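Local coordinates for macro domain-containing protein (Thermosipho africanus, PDB 7OMU) that joins a DarT-family domain and a macro domain in one chain and holds adenosine-5-diphosphoribose in a pocket of its C-terminal part, at residues Leu85-Arg90 and Lys146-Val151; Pro89-Leu94 and Lys166-Cys171. The protein carries 1 engineered substitution. All blocks are in the same frame, centred on the assembly; numbering follows the deposited sequence.

Contact 1. Residues Leu85-Arg90 and Lys146-Val151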
# COMPACT_ATOMS: atom_id res chain seq x y z
N LEU A 85 -17.17 -4.80 7.55
CA LEU A 85 -16.78 -5.29 6.20
C LEU A 85 -16.31 -4.10 5.36
O LEU A 85 -17.16 -3.32 4.93
CB LEU A 85 -17.99 -5.98 5.55
CG LEU A 85 -18.63 -7.10 6.37
CD1 LEU A 85 -19.74 -7.77 5.58
CD2 LEU A 85 -17.60 -8.12 6.80
N TYR A 86 -15.00 -3.98 5.15
CA TYR A 86 -14.37 -2.87 4.38
C TYR A 86 -14.65 -3.04 2.89
O TYR A 86 -14.70 -4.18 2.42
CB TYR A 86 -12.85 -2.84 4.60
CG TYR A 86 -12.38 -2.52 5.99
CD1 TYR A 86 -12.48 -1.23 6.50
CD2 TYR A 86 -11.80 -3.49 6.79
CE1 TYR A 86 -12.03 -0.92 7.78
CE2 TYR A 86 -11.34 -3.19 8.06
CZ TYR A 86 -11.46 -1.91 8.56
OH TYR A 86 -11.01 -1.63 9.82
N PHE A 87 -14.81 -1.93 2.16
CA PHE A 87 -14.85 -1.89 0.68
C PHE A 87 -13.42 -2.02 0.15
O PHE A 87 -13.23 -2.58 -0.96
CB PHE A 87 -15.48 -0.60 0.17
CG PHE A 87 -16.93 -0.46 0.52
CD1 PHE A 87 -17.90 -1.10 -0.23
CD2 PHE A 87 -17.33 0.30 1.61
CE1 PHE A 87 -19.24 -0.99 0.10
CE2 PHE A 87 -18.67 0.41 1.94
CZ PHE A 87 -19.62 -0.23 1.18
N GLN A 88 -12.46 -1.48 0.91
CA GLN A 88 -11.01 -1.52 0.60
C GLN A 88 -10.27 -2.03 1.83
O GLN A 88 -10.13 -1.30 2.81
CB GLN A 88 -10.54 -0.12 0.20
CG GLN A 88 -9.03 -0.02 0.05
CD GLN A 88 -8.53 -0.94 -1.03
OE1 GLN A 88 -8.17 -2.10 -0.77
NE2 GLN A 88 -8.53 -0.43 -2.25
N PRO A 89 -9.78 -3.29 1.83
CA PRO A 89 -9.01 -3.81 2.95
C PRO A 89 -7.54 -3.37 2.97
O PRO A 89 -6.95 -3.38 4.05
CB PRO A 89 -9.09 -5.33 2.75
CG PRO A 89 -9.20 -5.49 1.25
CD PRO A 89 -9.99 -4.28 0.77
N ARG A 90 -6.97 -3.01 1.81
CA ARG A 90 -5.59 -2.49 1.69
C ARG A 90 -5.59 -1.03 2.15
O ARG A 90 -5.52 -0.13 1.29
CB ARG A 90 -5.10 -2.64 0.24
CG ARG A 90 -3.61 -2.38 0.04
CD ARG A 90 -3.24 -2.57 -1.42
NE ARG A 90 -1.85 -2.24 -1.71
CZ ARG A 90 -1.36 -1.00 -1.82
NH1 ARG A 90 -2.15 0.05 -1.65
NH2 ARG A 90 -0.08 -0.81 -2.09
N LYS A 146 -21.87 5.23 -5.16
CA LYS A 146 -20.81 5.06 -6.19
C LYS A 146 -19.57 5.83 -5.75
O LYS A 146 -18.45 5.42 -6.12
CB LYS A 146 -21.30 5.49 -7.57
CG LYS A 146 -21.98 4.40 -8.38
CD LYS A 146 -22.40 4.84 -9.76
CE LYS A 146 -23.64 5.72 -9.76
NZ LYS A 146 -23.82 6.41 -11.06
N ASN A 147 -19.77 6.89 -4.96
CA ASN A 147 -18.70 7.74 -4.38
C ASN A 147 -18.02 6.99 -3.23
O ASN A 147 -16.78 6.99 -3.18
CB ASN A 147 -19.28 9.08 -3.91
CG ASN A 147 -18.46 10.27 -4.37
OD1 ASN A 147 -17.29 10.14 -4.70
ND2 ASN A 147 -19.08 11.44 -4.41
N ILE A 148 -18.79 6.36 -2.34
CA ILE A 148 -18.27 5.57 -1.20
C ILE A 148 -17.48 4.37 -1.73
O ILE A 148 -16.31 4.22 -1.32
CB ILE A 148 -19.40 5.14 -0.25
CG1 ILE A 148 -19.81 6.30 0.66
CG2 ILE A 148 -19.00 3.91 0.56
CD1 ILE A 148 -21.03 6.03 1.52
N ILE A 149 -18.07 3.57 -2.61
CA ILE A 149 -17.51 2.24 -3.01
C ILE A 149 -16.29 2.43 -3.93
O ILE A 149 -15.60 1.42 -4.17
CB ILE A 149 -18.58 1.33 -3.65
CG1 ILE A 149 -19.04 1.83 -5.02
CG2 ILE A 149 -19.74 1.10 -2.70
CD1 ILE A 149 -19.34 0.73 -6.00
N SER A 150 -16.02 3.65 -4.40
CA SER A 150 -14.87 3.98 -5.29
C SER A 150 -13.54 3.85 -4.53
O SER A 150 -12.51 3.68 -5.19
CB SER A 150 -15.01 5.35 -5.88
OG SER A 150 -14.67 6.33 -4.92
N VAL A 151 -13.57 3.93 -3.19
CA VAL A 151 -12.36 3.80 -2.31
C VAL A 151 -11.64 2.48 -2.60
O VAL A 151 -10.48 2.32 -2.16
CB VAL A 151 -12.72 3.92 -0.82
CG1 VAL A 151 -13.31 5.27 -0.48
CG2 VAL A 151 -13.62 2.79 -0.35
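Phe87 reaches across to Ile148 and Ile149 and forms the apolar centre of this contact. Its ring meets a branch methyl from each isoleucine obliquely. CE1 lies 3.5 Å from Ile149 CG2. On the other side of the ring, CE2 is 3.8 Å from Ile148 CG2. With CG anti to its own carbonyl carbon (chi1 -66°), Phe87 sends the ring out to these methyls. Ile149 offers CG2 alone, and the rest of its side chain leads away. Nearer the backbone, Phe87 CB packs 3.9 Å from Val151 CG2. Leu26 of strand 25-31 also touches Phe87.

The polar edge belongs to Gln88. Its chain bends at chi2 (61°), and CB and CG run past the carbonyl oxygen of Val151. NE2 gives that oxygen a weak hydrogen bond, 3.4 Å from Gln88 NE2 to Val151 O. The other end of the amide turns back to its own loop: Arg90 N donates to Gln88 OE1 at 3.0 Å, from a direction tilted out of the carbonyl plane.

The contact joins the loop that follows strand 82-86 to helix 145-148 and the 3-10 segment near its end, within the DarT-family part. Apolar packing carries most of it. The buried Gln88 amide uses both its ends, which would limit its rotation, but its link across the contact is the weaker one.

Contact 2. Residues Pro89-Leu94 and Lys166-Cys171; sequences PRNPML and KIMAAC. Engineered in segment 166-171: Ala170 (natural residue Glu).
Pro92 sits against Ile167 and Met168, and here the contact is closest. Pro92 CD lies 3.5 Å from Ile167 CG2, with the two side chains crossing at a slant. Pro92 CB lies 3.7 Å from Met168 CE. The Met168 chain is extended as far as SD and then bends at chi3 (-86°), which brings the terminal methyl to the proline ring. Asn91 meets the same chain further back. The two side chains cross at about a right angle, and Asn91 CG is 3.8 Å from Met168 CG. Ile167 CD1 comes within 3.9 Å of the backbone oxygen of Arg90, the centre of an inverse gamma turn.

The polar end of Asn91 serves its own side of the contact. Asn91 is the N-cap of helix 92-99, and its OD1 accepts from two backbone N-H groups. The bond from Leu94 N to Asn91 OD1 is 3.3 Å long and fairly straight (162°). The one from Met93 N is weak. Asn91 ND2 donates to Gln88 O, so both ends of the amide are held.

The margins are looser. Met93 CB stands 4.2 Å from Met168 SD. The partly exposed Arg90 side chain starts away from the contact and donates a hydrogen bond to Glu155 O through NH1. It lies about 8 Å from the bound adenosine-5-diphosphoribose.

Ile167 and Met168 are the middle residues of a type I turn, closed by Ala169 N and Lys166 O, which leads into strand 170-174. The engineered Ala170 follows, beyond the touching residues. No hydrogen bond crosses between the segments. Turn and helix start therefore meet through apolar and sulfur packing, while the cap that orders the helix start is made within 89-94.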
# COMPACT_ATOMS: atom_id res chain seq x y z
N PRO A 89 -9.78 -3.29 1.83
CA PRO A 89 -9.01 -3.81 2.95
C PRO A 89 -7.54 -3.37 2.97
O PRO A 89 -6.95 -3.38 4.05
CB PRO A 89 -9.09 -5.33 2.75
CG PRO A 89 -9.20 -5.49 1.25
CD PRO A 89 -9.99 -4.28 0.77
N ARG A 90 -6.97 -3.01 1.81
CA ARG A 90 -5.59 -2.49 1.69
C ARG A 90 -5.59 -1.03 2.15
O ARG A 90 -5.52 -0.13 1.29
CB ARG A 90 -5.10 -2.64 0.24
CG ARG A 90 -3.61 -2.38 0.04
CD ARG A 90 -3.24 -2.57 -1.42
NE ARG A 90 -1.85 -2.24 -1.71
CZ ARG A 90 -1.36 -1.00 -1.82
NH1 ARG A 90 -2.15 0.05 -1.65
NH2 ARG A 90 -0.08 -0.81 -2.09
N ASN A 91 -5.65 -0.83 3.48
CA ASN A 91 -6.02 0.45 4.14
C ASN A 91 -5.20 0.64 5.42
O ASN A 91 -4.52 -0.28 5.86
CB ASN A 91 -7.53 0.48 4.41
CG ASN A 91 -7.96 -0.55 5.43
OD1 ASN A 91 -7.33 -0.72 6.47
ND2 ASN A 91 -9.06 -1.24 5.16
N PRO A 92 -5.23 1.84 6.06
CA PRO A 92 -4.49 2.10 7.29
C PRO A 92 -4.58 1.06 8.42
O PRO A 92 -3.62 0.94 9.16
CB PRO A 92 -5.15 3.39 7.80
CG PRO A 92 -5.50 4.12 6.54
CD PRO A 92 -5.95 3.04 5.59
N MET A 93 -5.71 0.37 8.56
CA MET A 93 -5.92 -0.65 9.62
C MET A 93 -5.00 -1.84 9.34
O MET A 93 -4.20 -2.20 10.24
CB MET A 93 -7.37 -1.14 9.68
CG MET A 93 -7.63 -2.11 10.82
SD MET A 93 -7.09 -1.43 12.42
CE MET A 93 -8.63 -0.70 12.98
N LEU A 94 -5.08 -2.41 8.14
CA LEU A 94 -4.22 -3.54 7.71
C LEU A 94 -2.75 -3.14 7.85
O LEU A 94 -1.95 -3.95 8.36
CB LEU A 94 -4.55 -3.94 6.27
CG LEU A 94 -3.81 -5.17 5.75
CD1 LEU A 94 -3.96 -6.36 6.70
CD2 LEU A 94 -4.31 -5.55 4.38
N LYS A 166 -11.69 8.11 4.66
CA LYS A 166 -12.66 7.64 3.62
C LYS A 166 -12.34 6.21 3.15
O LYS A 166 -13.30 5.48 2.87
CB LYS A 166 -12.66 8.59 2.42
CG LYS A 166 -13.24 9.97 2.70
CD LYS A 166 -13.29 10.88 1.49
CE LYS A 166 -13.56 12.32 1.88
NZ LYS A 166 -14.00 13.13 0.72
N ILE A 167 -11.07 5.84 3.05
CA ILE A 167 -10.63 4.54 2.44
C ILE A 167 -11.08 3.37 3.32
O ILE A 167 -11.22 2.24 2.80
CB ILE A 167 -9.11 4.52 2.20
CG1 ILE A 167 -8.71 3.33 1.33
CG2 ILE A 167 -8.33 4.54 3.52
CD1 ILE A 167 -7.28 3.37 0.86
N MET A 168 -11.33 3.61 4.61
CA MET A 168 -11.84 2.60 5.56
C MET A 168 -13.36 2.69 5.66
O MET A 168 -13.92 2.22 6.67
CB MET A 168 -11.21 2.80 6.94
CG MET A 168 -9.73 2.51 6.93
SD MET A 168 -9.02 2.51 8.57
CE MET A 168 -8.67 4.26 8.75
N ALA A 169 -14.02 3.26 4.64
CA ALA A 169 -15.47 3.13 4.43
C ALA A 169 -15.81 1.64 4.47
O ALA A 169 -14.97 0.83 3.99
CB ALA A 169 -15.90 3.76 3.12
N ALA A 170 -16.97 1.31 5.03
CA ALA A 170 -17.35 -0.08 5.37
C ALA A 170 -18.87 -0.25 5.34
O ALA A 170 -19.60 0.76 5.45
CB ALA A 170 -16.80 -0.44 6.73
N CYS A 171 -19.29 -1.50 5.18
CA CYS A 171 -20.68 -1.98 5.35
C CYS A 171 -20.79 -2.67 6.71
O CYS A 171 -20.10 -3.69 6.89
CB CYS A 171 -21.04 -2.94 4.22
SG CYS A 171 -22.56 -3.86 4.52

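Both contacts are largely buried and lie in the DarT-family part, with centres 7 Å apart. They start from the same stretch of chain and share Pro89 and Arg90. Contact 1 holds the loop after strand 82-86 to helix 145-148 and the residues next to it. Contact 2 holds the start of helix 92-99 to the turn before strand 170-174. These two strands are antiparallel neighbours in one sheet, joined by a probable hydrogen bond from Cys171 N to Leu85 O (2.8 Å). An aromatic ring dominates contact 1, and a weak bond crosses it. A proline and a methionine dominate contact 2, where no hydrogen bond crosses between the segments.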